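PDB 2NVV: acetyl-CoA hydrolase/transferase family protein from Porphyromonas gingivalis, which probably hydrolyses acetyl-CoA or exchanges coenzyme A between acyl-CoA thioesters and acetate, and binds zinc ions. Local coordinates for residues T140-L145 / L330-Y335; I348-A353 / I390-S395; K119-I124 / L151-I156. All coordinates share one frame; numbering follows the deposited sequence.

Contact 1 (T140-L145 / L330-Y335); sequences TGVGIL and LRPQEY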
ATOM      1  N   THR A 140     -11.997  20.946 -16.558  1.00  6.90           N
ATOM      2  CA  THR A 140     -11.679  19.570 -16.925  1.00  6.39           C
ATOM      3  C   THR A 140     -10.863  18.718 -15.946  1.00  6.39           C
ATOM      4  O   THR A 140     -10.547  17.572 -16.253  1.00  6.39           O
ATOM      5  CB  THR A 140     -10.990  19.560 -18.306  1.00  6.43           C
ATOM      6  OG1 THR A 140      -9.892  20.484 -18.302  1.00  7.68           O
ATOM      7  CG2 THR A 140     -11.986  19.960 -19.393  1.00  6.39           C
ATOM      8  N   GLY A 141     -10.531  19.267 -14.779  1.00  6.39           N
ATOM      9  CA  GLY A 141      -9.762  18.518 -13.800  1.00  6.39           C
ATOM     10  C   GLY A 141     -10.213  18.882 -12.406  1.00  6.39           C
ATOM     11  O   GLY A 141     -10.436  20.053 -12.142  1.00  6.47           O
ATOM     12  N   VAL A 142     -10.348  17.910 -11.507  1.00  6.39           N
ATOM     13  CA  VAL A 142     -10.797  18.206 -10.143  1.00  6.39           C
ATOM     14  C   VAL A 142      -9.682  18.257  -9.099  1.00  6.39           C
ATOM     15  O   VAL A 142      -9.550  19.239  -8.383  1.00  6.39           O
ATOM     16  CB  VAL A 142     -11.874  17.199  -9.670  1.00  6.39           C
ATOM     17  CG1 VAL A 142     -12.424  17.634  -8.303  1.00  6.39           C
ATOM     18  CG2 VAL A 142     -13.012  17.135 -10.697  1.00  6.39           C
ATOM     19  N   GLY A 143      -8.891  17.198  -9.006  1.00  6.39           N
ATOM     20  CA  GLY A 143      -7.797  17.166  -8.053  1.00  6.39           C
ATOM     21  C   GLY A 143      -8.221  17.289  -6.604  1.00  6.39           C
ATOM     22  O   GLY A 143      -8.969  16.454  -6.092  1.00  6.39           O
ATOM     23  N   ILE A 144      -7.724  18.330  -5.938  1.00  6.53           N
ATOM     24  CA  ILE A 144      -8.047  18.583  -4.537  1.00  6.39           C
ATOM     25  C   ILE A 144      -8.857  19.867  -4.392  1.00  6.39           C
ATOM     26  O   ILE A 144      -8.847  20.497  -3.346  1.00  6.39           O
ATOM     27  CB  ILE A 144      -6.765  18.707  -3.675  1.00  6.39           C
ATOM     28  CG1 ILE A 144      -5.958  19.938  -4.099  1.00  6.39           C
ATOM     29  CG2 ILE A 144      -5.930  17.449  -3.823  1.00  6.39           C
ATOM     30  CD1 ILE A 144      -4.670  20.136  -3.327  1.00  6.39           C
ATOM     31  N   LEU A 145      -9.566  20.231  -5.451  1.00  6.39           N
ATOM     32  CA  LEU A 145     -10.383  21.431  -5.483  1.00  6.39           C
ATOM     33  C   LEU A 145     -11.229  21.691  -4.244  1.00  6.39           C
ATOM     34  O   LEU A 145     -11.037  22.693  -3.558  1.00  6.49           O
ATOM     35  CB  LEU A 145     -11.299  21.399  -6.709  1.00  6.39           C
ATOM     36  CG  LEU A 145     -12.352  22.513  -6.832  1.00  6.39           C
ATOM     37  CD1 LEU A 145     -11.721  23.782  -7.370  1.00  6.66           C
ATOM     38  CD2 LEU A 145     -13.456  22.065  -7.764  1.00  6.39           C
ATOM     39  N   LEU A 330     -16.267  13.289 -13.417  1.00  6.39           N
ATOM     40  CA  LEU A 330     -14.993  13.676 -12.824  1.00  6.39           C
ATOM     41  C   LEU A 330     -15.128  13.841 -11.311  1.00  6.39           C
ATOM     42  O   LEU A 330     -16.045  14.509 -10.824  1.00  6.39           O
ATOM     43  CB  LEU A 330     -14.485  14.970 -13.462  1.00  7.08           C
ATOM     44  CG  LEU A 330     -14.317  14.948 -14.983  1.00  6.39           C
ATOM     45  CD1 LEU A 330     -13.694  16.244 -15.439  1.00  6.39           C
ATOM     46  CD2 LEU A 330     -13.443  13.795 -15.393  1.00  6.39           C
ATOM     47  N   ARG A 331     -14.198  13.230 -10.578  1.00  7.35           N
ATOM     48  CA  ARG A 331     -14.205  13.263  -9.119  1.00  6.39           C
ATOM     49  C   ARG A 331     -12.887  13.790  -8.546  1.00  6.39           C
ATOM     50  O   ARG A 331     -11.871  13.874  -9.249  1.00  6.39           O
ATOM     51  CB  ARG A 331     -14.423  11.850  -8.568  1.00  6.39           C
ATOM     52  CG  ARG A 331     -15.542  11.038  -9.210  1.00  6.72           C
ATOM     53  CD  ARG A 331     -15.396   9.579  -8.802  1.00  6.39           C
ATOM     54  NE  ARG A 331     -16.374   8.687  -9.422  1.00  6.39           N
ATOM     55  CZ  ARG A 331     -17.622   8.535  -8.989  1.00  6.39           C
ATOM     56  NH1 ARG A 331     -18.446   7.700  -9.612  1.00  6.39           N
ATOM     57  NH2 ARG A 331     -18.050   9.213  -7.928  1.00  6.39           N
ATOM     58  N   PRO A 332     -12.892  14.168  -7.256  1.00  7.40           N
ATOM     59  CA  PRO A 332     -11.659  14.667  -6.640  1.00  6.79           C
ATOM     60  C   PRO A 332     -10.797  13.422  -6.526  1.00  6.39           C
ATOM     61  O   PRO A 332     -11.333  12.333  -6.426  1.00  6.39           O
ATOM     62  CB  PRO A 332     -12.133  15.165  -5.275  1.00  6.39           C
ATOM     63  CG  PRO A 332     -13.586  15.502  -5.505  1.00  6.39           C
ATOM     64  CD  PRO A 332     -14.035  14.338  -6.342  1.00  6.39           C
ATOM     65  N   GLN A 333      -9.478  13.570  -6.540  1.00  6.39           N
ATOM     66  CA  GLN A 333      -8.586  12.411  -6.459  1.00  6.54           C
ATOM     67  C   GLN A 333      -8.783  11.642  -5.151  1.00  6.39           C
ATOM     68  O   GLN A 333      -8.386  10.478  -5.021  1.00  6.39           O
ATOM     69  CB  GLN A 333      -7.127  12.859  -6.614  1.00  6.39           C
ATOM     70  CG  GLN A 333      -6.616  13.779  -5.523  1.00  6.39           C
ATOM     71  CD  GLN A 333      -5.379  14.543  -5.961  1.00  6.39           C
ATOM     72  OE1 GLN A 333      -5.442  15.363  -6.879  1.00  6.79           O
ATOM     73  NE2 GLN A 333      -4.250  14.275  -5.318  1.00  6.39           N
ATOM     74  N   GLU A 334      -9.412  12.287  -4.181  1.00  6.39           N
ATOM     75  CA  GLU A 334      -9.675  11.628  -2.915  1.00  6.39           C
ATOM     76  C   GLU A 334     -10.629  10.477  -3.167  1.00  6.39           C
ATOM     77  O   GLU A 334     -10.615   9.481  -2.456  1.00  7.04           O
ATOM     78  CB  GLU A 334     -10.289  12.610  -1.915  1.00  6.39           C
ATOM     79  CG  GLU A 334     -10.950  11.943  -0.722  1.00  6.42           C
ATOM     80  CD  GLU A 334     -11.067  12.861   0.482  1.00  6.96           C
ATOM     81  OE1 GLU A 334     -11.360  14.066   0.307  1.00  6.56           O
ATOM     82  OE2 GLU A 334     -10.872  12.363   1.612  1.00  7.80           O
ATOM     83  N   TYR A 335     -11.457  10.621  -4.194  1.00  6.39           N
ATOM     84  CA  TYR A 335     -12.418   9.584  -4.557  1.00  6.39           C
ATOM     85  C   TYR A 335     -12.007   8.760  -5.770  1.00  6.61           C
ATOM     86  O   TYR A 335     -12.135   7.548  -5.756  1.00  7.41           O
ATOM     87  CB  TYR A 335     -13.784  10.193  -4.805  1.00  6.39           C
ATOM     88  CG  TYR A 335     -14.442  10.691  -3.545  1.00  6.39           C
ATOM     89  CD1 TYR A 335     -14.159  11.960  -3.033  1.00  6.39           C
ATOM     90  CD2 TYR A 335     -15.336   9.877  -2.846  1.00  6.39           C
ATOM     91  CE1 TYR A 335     -14.753  12.402  -1.859  1.00  6.51           C
ATOM     92  CE2 TYR A 335     -15.929  10.306  -1.674  1.00  6.58           C
ATOM     93  CZ  TYR A 335     -15.640  11.565  -1.183  1.00  6.39           C
ATOM     94  OH  TYR A 335     -16.249  11.975  -0.020  1.00  6.39           O
TER

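Contact 2 (I348-A353 / I390-S395); sequences ITINTA and IFTTPS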
ATOM      1  N   ILE A 348      -9.368  -3.229 -12.012  1.00  6.63           N
ATOM      2  CA  ILE A 348      -8.176  -3.864 -12.548  1.00  6.39           C
ATOM      3  C   ILE A 348      -7.265  -2.706 -12.930  1.00  6.39           C
ATOM      4  O   ILE A 348      -7.656  -1.842 -13.708  1.00  6.39           O
ATOM      5  CB  ILE A 348      -8.512  -4.733 -13.785  1.00  6.72           C
ATOM      6  CG1 ILE A 348      -9.336  -5.941 -13.339  1.00  6.39           C
ATOM      7  CG2 ILE A 348      -7.220  -5.173 -14.500  1.00  6.39           C
ATOM      8  CD1 ILE A 348      -9.884  -6.759 -14.454  1.00  6.39           C
ATOM      9  N   THR A 349      -6.056  -2.690 -12.371  1.00  6.39           N
ATOM     10  CA  THR A 349      -5.117  -1.602 -12.616  1.00  6.39           C
ATOM     11  C   THR A 349      -3.947  -1.981 -13.509  1.00  6.39           C
ATOM     12  O   THR A 349      -3.358  -3.051 -13.354  1.00  6.39           O
ATOM     13  CB  THR A 349      -4.568  -1.034 -11.278  1.00  6.39           C
ATOM     14  OG1 THR A 349      -3.808  -2.032 -10.607  1.00  6.39           O
ATOM     15  CG2 THR A 349      -5.702  -0.610 -10.368  1.00  6.39           C
ATOM     16  N   ILE A 350      -3.617  -1.082 -14.437  1.00  7.30           N
ATOM     17  CA  ILE A 350      -2.524  -1.272 -15.380  1.00  7.15           C
ATOM     18  C   ILE A 350      -1.669  -0.006 -15.375  1.00  6.39           C
ATOM     19  O   ILE A 350      -2.114   1.057 -15.807  1.00  6.39           O
ATOM     20  CB  ILE A 350      -3.068  -1.511 -16.801  1.00  6.39           C
ATOM     21  CG1 ILE A 350      -4.241  -2.491 -16.743  1.00  6.39           C
ATOM     22  CG2 ILE A 350      -1.970  -2.074 -17.692  1.00  6.39           C
ATOM     23  CD1 ILE A 350      -5.195  -2.351 -17.897  1.00  6.39           C
ATOM     24  N   ASN A 351      -0.436  -0.133 -14.895  1.00  6.39           N
ATOM     25  CA  ASN A 351       0.472   0.991 -14.792  1.00  6.39           C
ATOM     26  C   ASN A 351       1.825   0.674 -15.393  1.00  6.39           C
ATOM     27  O   ASN A 351       2.140  -0.487 -15.627  1.00  6.50           O
ATOM     28  CB  ASN A 351       0.618   1.364 -13.323  1.00  6.39           C
ATOM     29  CG  ASN A 351      -0.631   2.023 -12.770  1.00  6.39           C
ATOM     30  OD1 ASN A 351      -0.833   3.220 -12.939  1.00  6.39           O
ATOM     31  ND2 ASN A 351      -1.484   1.241 -12.121  1.00  6.89           N
ATOM     32  N   THR A 352       2.624   1.714 -15.633  1.00  6.39           N
ATOM     33  CA  THR A 352       3.946   1.548 -16.221  1.00  6.60           C
ATOM     34  C   THR A 352       5.057   1.417 -15.185  1.00  6.97           C
ATOM     35  O   THR A 352       4.890   1.765 -14.009  1.00  7.01           O
ATOM     36  CB  THR A 352       4.308   2.729 -17.120  1.00  7.13           C
ATOM     37  OG1 THR A 352       4.710   3.832 -16.310  1.00  7.35           O
ATOM     38  CG2 THR A 352       3.123   3.144 -17.961  1.00  7.84           C
ATOM     39  N   ALA A 353       6.207   0.921 -15.627  1.00  7.29           N
ATOM     40  CA  ALA A 353       7.341   0.767 -14.734  1.00  7.92           C
ATOM     41  C   ALA A 353       8.576   1.351 -15.392  1.00  7.49           C
ATOM     42  O   ALA A 353       8.802   1.093 -16.566  1.00  7.22           O
ATOM     43  CB  ALA A 353       7.558  -0.699 -14.431  1.00  6.48           C
ATOM     44  N   ILE A 390      -1.361  -4.892 -12.640  1.00  6.39           N
ATOM     45  CA  ILE A 390      -0.505  -5.173 -13.780  1.00  6.39           C
ATOM     46  C   ILE A 390       0.476  -4.037 -14.048  1.00  6.39           C
ATOM     47  O   ILE A 390       0.142  -2.858 -13.932  1.00  6.39           O
ATOM     48  CB  ILE A 390      -1.344  -5.383 -15.057  1.00  6.95           C
ATOM     49  CG1 ILE A 390      -2.367  -6.495 -14.833  1.00  6.39           C
ATOM     50  CG2 ILE A 390      -0.429  -5.703 -16.235  1.00  6.39           C
ATOM     51  CD1 ILE A 390      -3.401  -6.598 -15.934  1.00  6.39           C
ATOM     52  N   PHE A 391       1.694  -4.403 -14.403  1.00  6.41           N
ATOM     53  CA  PHE A 391       2.705  -3.419 -14.724  1.00  7.33           C
ATOM     54  C   PHE A 391       3.269  -3.740 -16.101  1.00  6.39           C
ATOM     55  O   PHE A 391       3.646  -4.881 -16.391  1.00  6.39           O
ATOM     56  CB  PHE A 391       3.796  -3.419 -13.661  1.00  6.39           C
ATOM     57  CG  PHE A 391       3.467  -2.564 -12.478  1.00  6.70           C
ATOM     58  CD1 PHE A 391       3.634  -1.175 -12.540  1.00  6.46           C
ATOM     59  CD2 PHE A 391       2.964  -3.129 -11.309  1.00  6.91           C
ATOM     60  CE1 PHE A 391       3.305  -0.358 -11.452  1.00  6.39           C
ATOM     61  CE2 PHE A 391       2.629  -2.324 -10.214  1.00  6.66           C
ATOM     62  CZ  PHE A 391       2.801  -0.930 -10.287  1.00  6.39           C
ATOM     63  N   THR A 392       3.285  -2.726 -16.957  1.00  6.39           N
ATOM     64  CA  THR A 392       3.789  -2.862 -18.315  1.00  6.39           C
ATOM     65  C   THR A 392       5.059  -2.060 -18.493  1.00  6.39           C
ATOM     66  O   THR A 392       5.302  -1.104 -17.770  1.00  6.98           O
ATOM     67  CB  THR A 392       2.782  -2.343 -19.319  1.00  6.69           C
ATOM     68  OG1 THR A 392       2.471  -0.996 -18.977  1.00  6.39           O
ATOM     69  CG2 THR A 392       1.519  -3.179 -19.305  1.00  6.39           C
ATOM     70  N   THR A 393       5.860  -2.454 -19.476  1.00  6.39           N
ATOM     71  CA  THR A 393       7.112  -1.766 -19.766  1.00  6.39           C
ATOM     72  C   THR A 393       7.886  -2.435 -20.897  1.00  7.36           C
ATOM     73  O   THR A 393       8.004  -3.669 -20.947  1.00  6.39           O
ATOM     74  CB  THR A 393       8.069  -1.748 -18.555  1.00  6.39           C
ATOM     75  OG1 THR A 393       9.314  -1.165 -18.945  1.00  6.39           O
ATOM     76  CG2 THR A 393       8.350  -3.169 -18.061  1.00  6.39           C
ATOM     77  N   PRO A 394       8.401  -1.634 -21.842  1.00  7.12           N
ATOM     78  CA  PRO A 394       9.169  -2.256 -22.916  1.00  6.41           C
ATOM     79  C   PRO A 394      10.334  -2.923 -22.197  1.00  6.39           C
ATOM     80  O   PRO A 394      10.780  -2.429 -21.169  1.00  6.39           O
ATOM     81  CB  PRO A 394       9.581  -1.062 -23.778  1.00  6.39           C
ATOM     82  CG  PRO A 394       9.561   0.099 -22.816  1.00  6.46           C
ATOM     83  CD  PRO A 394       8.316  -0.175 -22.026  1.00  6.39           C
ATOM     84  N   SER A 395      10.806  -4.053 -22.706  1.00  7.69           N
ATOM     85  CA  SER A 395      11.897  -4.776 -22.049  1.00  7.25           C
ATOM     86  C   SER A 395      13.224  -4.025 -22.004  1.00  6.39           C
ATOM     87  O   SER A 395      13.978  -4.151 -21.041  1.00  6.39           O
ATOM     88  CB  SER A 395      12.112  -6.133 -22.727  1.00  6.63           C
ATOM     89  OG  SER A 395      12.678  -5.982 -24.018  1.00  7.52           O
TER

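Contact 3 (K119-I124 / L151-I156); sequences KVDVAI and LADRII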
ATOM      1  N   LYS A 119      -0.981  25.452   6.666  1.00 13.62           N
ATOM      2  CA  LYS A 119      -2.167  26.182   6.256  1.00 14.09           C
ATOM      3  C   LYS A 119      -2.194  26.417   4.740  1.00 13.12           C
ATOM      4  O   LYS A 119      -1.162  26.402   4.080  1.00 13.42           O
ATOM      5  CB  LYS A 119      -2.196  27.540   6.966  1.00 14.96           C
ATOM      6  CG  LYS A 119      -3.374  28.415   6.561  1.00 17.97           C
ATOM      7  CD  LYS A 119      -3.007  29.901   6.479  1.00 19.25           C
ATOM      8  CE  LYS A 119      -2.648  30.489   7.837  1.00 20.46           C
ATOM      9  NZ  LYS A 119      -2.426  31.966   7.766  1.00 19.13           N
ATOM     10  N   VAL A 120      -3.393  26.618   4.203  1.00 10.87           N
ATOM     11  CA  VAL A 120      -3.574  26.927   2.790  1.00 10.05           C
ATOM     12  C   VAL A 120      -3.995  28.399   2.834  1.00 10.42           C
ATOM     13  O   VAL A 120      -5.094  28.726   3.294  1.00 11.45           O
ATOM     14  CB  VAL A 120      -4.724  26.120   2.140  1.00  8.51           C
ATOM     15  CG1 VAL A 120      -4.775  26.431   0.662  1.00  7.92           C
ATOM     16  CG2 VAL A 120      -4.535  24.636   2.354  1.00  7.16           C
ATOM     17  N   ASP A 121      -3.120  29.286   2.379  1.00  9.18           N
ATOM     18  CA  ASP A 121      -3.421  30.709   2.403  1.00  8.39           C
ATOM     19  C   ASP A 121      -4.379  31.144   1.301  1.00  7.94           C
ATOM     20  O   ASP A 121      -5.362  31.841   1.546  1.00  6.39           O
ATOM     21  CB  ASP A 121      -2.121  31.497   2.312  1.00 10.87           C
ATOM     22  CG  ASP A 121      -1.279  31.341   3.547  1.00 12.12           C
ATOM     23  OD1 ASP A 121      -1.663  31.888   4.599  1.00 12.87           O
ATOM     24  OD2 ASP A 121      -0.243  30.658   3.468  1.00 12.14           O
ATOM     25  N   VAL A 122      -4.085  30.732   0.080  1.00  6.85           N
ATOM     26  CA  VAL A 122      -4.941  31.075  -1.035  1.00  7.09           C
ATOM     27  C   VAL A 122      -5.089  29.887  -1.982  1.00  6.44           C
ATOM     28  O   VAL A 122      -4.239  28.983  -2.026  1.00  6.39           O
ATOM     29  CB  VAL A 122      -4.399  32.347  -1.784  1.00  6.67           C
ATOM     30  CG1 VAL A 122      -2.924  32.550  -1.471  1.00  7.71           C
ATOM     31  CG2 VAL A 122      -4.600  32.229  -3.272  1.00  6.39           C
ATOM     32  N   ALA A 123      -6.210  29.878  -2.701  1.00  7.55           N
ATOM     33  CA  ALA A 123      -6.511  28.841  -3.669  1.00  6.42           C
ATOM     34  C   ALA A 123      -6.739  29.526  -5.008  1.00  7.10           C
ATOM     35  O   ALA A 123      -7.565  30.441  -5.106  1.00  7.54           O
ATOM     36  CB  ALA A 123      -7.760  28.084  -3.248  1.00  6.39           C
ATOM     37  N   ILE A 124      -5.983  29.118  -6.027  1.00  6.39           N
ATOM     38  CA  ILE A 124      -6.163  29.674  -7.365  1.00  6.39           C
ATOM     39  C   ILE A 124      -6.902  28.577  -8.125  1.00  6.39           C
ATOM     40  O   ILE A 124      -6.418  27.452  -8.195  1.00  6.39           O
ATOM     41  CB  ILE A 124      -4.831  29.931  -8.095  1.00  6.49           C
ATOM     42  CG1 ILE A 124      -3.778  30.505  -7.141  1.00  6.39           C
ATOM     43  CG2 ILE A 124      -5.073  30.875  -9.260  1.00  6.39           C
ATOM     44  CD1 ILE A 124      -4.039  31.886  -6.656  1.00  6.39           C
ATOM     45  N   LEU A 151     -10.298  25.009   2.865  1.00  7.54           N
ATOM     46  CA  LEU A 151      -9.219  25.419   3.751  1.00  7.53           C
ATOM     47  C   LEU A 151      -8.559  26.778   3.502  1.00  6.83           C
ATOM     48  O   LEU A 151      -7.971  27.341   4.423  1.00  6.46           O
ATOM     49  CB  LEU A 151      -8.132  24.346   3.738  1.00  7.33           C
ATOM     50  CG  LEU A 151      -8.139  23.166   4.715  1.00  6.39           C
ATOM     51  CD1 LEU A 151      -9.545  22.812   5.155  1.00  6.39           C
ATOM     52  CD2 LEU A 151      -7.439  21.986   4.028  1.00  6.41           C
ATOM     53  N   ALA A 152      -8.636  27.293   2.273  1.00  6.88           N
ATOM     54  CA  ALA A 152      -8.003  28.573   1.926  1.00  6.39           C
ATOM     55  C   ALA A 152      -8.625  29.791   2.576  1.00  6.39           C
ATOM     56  O   ALA A 152      -9.833  29.851   2.765  1.00  6.39           O
ATOM     57  CB  ALA A 152      -7.989  28.760   0.411  1.00  6.39           C
ATOM     58  N   ASP A 153      -7.782  30.766   2.911  1.00  6.39           N
ATOM     59  CA  ASP A 153      -8.228  32.014   3.512  1.00  6.68           C
ATOM     60  C   ASP A 153      -8.906  32.867   2.435  1.00  6.46           C
ATOM     61  O   ASP A 153      -9.907  33.542   2.690  1.00  6.39           O
ATOM     62  CB  ASP A 153      -7.035  32.780   4.076  1.00  9.16           C
ATOM     63  CG  ASP A 153      -6.543  32.222   5.393  1.00 10.63           C
ATOM     64  OD1 ASP A 153      -5.406  32.569   5.784  1.00 10.52           O
ATOM     65  OD2 ASP A 153      -7.289  31.457   6.045  1.00 11.08           O
ATOM     66  N   ARG A 154      -8.343  32.844   1.232  1.00  6.39           N
ATOM     67  CA  ARG A 154      -8.899  33.603   0.118  1.00  6.99           C
ATOM     68  C   ARG A 154      -8.774  32.814  -1.176  1.00  6.39           C
ATOM     69  O   ARG A 154      -7.854  32.007  -1.342  1.00  6.39           O
ATOM     70  CB  ARG A 154      -8.207  34.962  -0.004  1.00  6.90           C
ATOM     71  CG  ARG A 154      -6.709  34.898   0.146  1.00  7.62           C
ATOM     72  CD  ARG A 154      -6.080  36.287   0.229  1.00  6.93           C
ATOM     73  NE  ARG A 154      -4.621  36.196   0.285  1.00  7.47           N
ATOM     74  CZ  ARG A 154      -3.946  35.713   1.317  1.00  6.51           C
ATOM     75  NH1 ARG A 154      -4.601  35.284   2.385  1.00  7.46           N
ATOM     76  NH2 ARG A 154      -2.623  35.626   1.279  1.00  6.57           N
ATOM     77  N   ILE A 155      -9.721  33.041  -2.086  1.00  6.75           N
ATOM     78  CA  ILE A 155      -9.755  32.334  -3.362  1.00  7.50           C
ATOM     79  C   ILE A 155      -9.647  33.255  -4.558  1.00  6.73           C
ATOM     80  O   ILE A 155     -10.316  34.282  -4.621  1.00  6.39           O
ATOM     81  CB  ILE A 155     -11.055  31.523  -3.502  1.00  6.39           C
ATOM     82  CG1 ILE A 155     -11.150  30.501  -2.367  1.00  6.39           C
ATOM     83  CG2 ILE A 155     -11.105  30.839  -4.862  1.00  7.08           C
ATOM     84  CD1 ILE A 155     -12.458  29.756  -2.318  1.00  6.39           C
ATOM     85  N   ILE A 156      -8.792  32.878  -5.507  1.00  7.66           N
ATOM     86  CA  ILE A 156      -8.608  33.642  -6.734  1.00  8.31           C
ATOM     87  C   ILE A 156      -9.174  32.802  -7.870  1.00  8.07           C
ATOM     88  O   ILE A 156      -8.615  31.770  -8.223  1.00  8.40           O
ATOM     89  CB  ILE A 156      -7.116  33.923  -7.021  1.00  7.68           C
ATOM     90  CG1 ILE A 156      -6.532  34.827  -5.928  1.00  7.64           C
ATOM     91  CG2 ILE A 156      -6.971  34.559  -8.394  1.00  6.94           C
ATOM     92  CD1 ILE A 156      -5.049  35.114  -6.100  1.00  8.23           C
TER

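Contact 1 (T140-L145 / L330-Y335)
Gly-143 and Pro-332 bring their backbones to a CA–CA distance of 4.8 Å where the loop 140-145 and the strand-to-helix link 330-335 run in roughly the same direction, 29° apart. Each leads into a helix: a type II' turn from Val-142 to Leu-145 opens helix 145-151, and Pro-332 is the N-cap of helix 333-336. The contact thus joins a loop of the N-terminal family region of the acetyl-CoA hydrolase/transferase to a strand-to-helix link of the C-terminal one. Its one hydrogen bond across the segments runs from Gln-333 N to Gly-143 O (3.0 Å). Val-142 carries the apolar packing. Its CG1 packs against Pro-332 CG at 3.7 Å, while CG2 meets Leu-330 CB at 3.8 Å. Leu-330 CD1 lies 3.5 Å from Thr-140 O.

With chi1 at 63°, Gln-333 turns back toward the Gly-143 backbone, its OE1 meeting Gly-143 CA. The side chains of Gln-333 and Glu-284, the predicted thioester-forming residue, are about 7 Å apart. Leu-105 O and Gly-60 O bind Gln-333 NE2. The Gln-333 and Ile-144 side chains lie side by side, pointing the same way, with Ile-144 CG2 3.6 Å from Gln-333 CD.

Contact 2 (I348-A353 / I390-S395)
Ile-350 pairs with Ile-390, Asn-351 with Phe-391 and Thr-352 with Thr-392 in a parallel ladder between strands 348-352 and 389-392, central neighbours in the mixed sheet of the C-terminal family region. The strand axes approach to 4.6 Å and diverge by 28°. The tight part lies at the start of the ladder. Ile-390 N donates to Thr-349 O at 2.8 Å, and its carbonyl receives Asn-351 N almost straight, at 170°. Asn-351 O then takes Thr-392 N at 2.8 Å and draws a weak second bond from Thr-392 OG1, which its chi1 of 56° swings back over the backbone.

On the face of Ile-350, Ile-390 and Thr-392, methyl groups do the touching: Ile-350 CG2 lies 4.0 Å from Thr-392 CG2, and helix 226-245 covers Ile-390 and Thr-392. Asn-351 and Phe-391 occupy the other face, under helix 379-385. There the Phe-391 ring leans across to the neighbouring strand, its CE1 3.7 Å from Asn-351 CB, while Thr-352 O sits at the ring edge.

Toward the C-terminal end the pairing slackens. Ala-353 N reaches Thr-392 O in a weak, bent bond, the CA atoms of Ala-353 and Thr-393 are already 5.6 Å apart, and Thr-352 is exposed to solvent. Thr-393 OG1 turns along its own chain to Pro-394 O.

The Asn-351 amide is bonded through ND2 to Gln-256 OE1, and the side chain of Asn-351 is about 5 Å from that of Glu-284, the predicted catalytic residue. The ladder bonds and Gln-256 would hold the Asn-351 amide in place near the predicted active site.

Contact 3 (K119-I124 / L151-I156)
Val-120 places CG1 opposite the backbone N (chi1 -176°), which lays that methyl against Ala-152 CB and leaves CG2 to pack on Leu-151 CB. Lys-119 starts out the same way but bends at chi2 and chi3, curling its ammonium group back to the two aspartates. The segments lead into strands 122-127 and 154-160, adjacent and parallel in the Rossmann-like sheet of the N-terminal family region; helix 145-151 belongs to the connection between them.

Asp-121 O accepts two backbone donors: Arg-154 N lies in the carbonyl plane at 3.2 Å, whereas Asp-153 N sits 54° out of it. Further along, Ala-123 N bonds to Arg-154 O, and Ile-156 N to Ala-123 O at 2.8 Å.

At the exposed end Lys-119 NZ forms a salt bridge to Asp-121 OD1 (3.3 Å), its hydrogen bond weak, and a long one to Asp-153 OD1. The two carboxylates lie side by side, their planes 71° apart, and the ammonium probably offsets their mutual repulsion. Asp-121 OD2 is also held by Asn-20 N. The Arg-154 guanidinium has Val-122 CG1 and Asp-121 O over one face; Phe-14 O and Asp-19 bind its nitrogens.

Apolar contacts take over inward. Ala-123 CB meets Ala-152 CB at 3.7 Å, and Ile-124 runs alongside Ile-156, with Ile-124 CD1 3.7 Å from Ile-156 CB.

Contacts 2 and 3 are both parallel strand pairs, but in different sheets and family regions, their centres about 37 Å apart on opposite sides of the chain's centre. Contact 2 is interior and sandwiched by helices, with a polar amide near the predicted active site; contact 3 is farther out, and its ladder of mostly apolar residues begins beside a charged cluster at the surface. Contact 1, fully buried, has loops and helix starts instead of a ladder and a single hydrogen bond, and it joins the two family regions. Helix 145-151 links contacts 1 and 3, since 140-145 leads into it and 151-156 leaves it; their centres are about 17 Å apart.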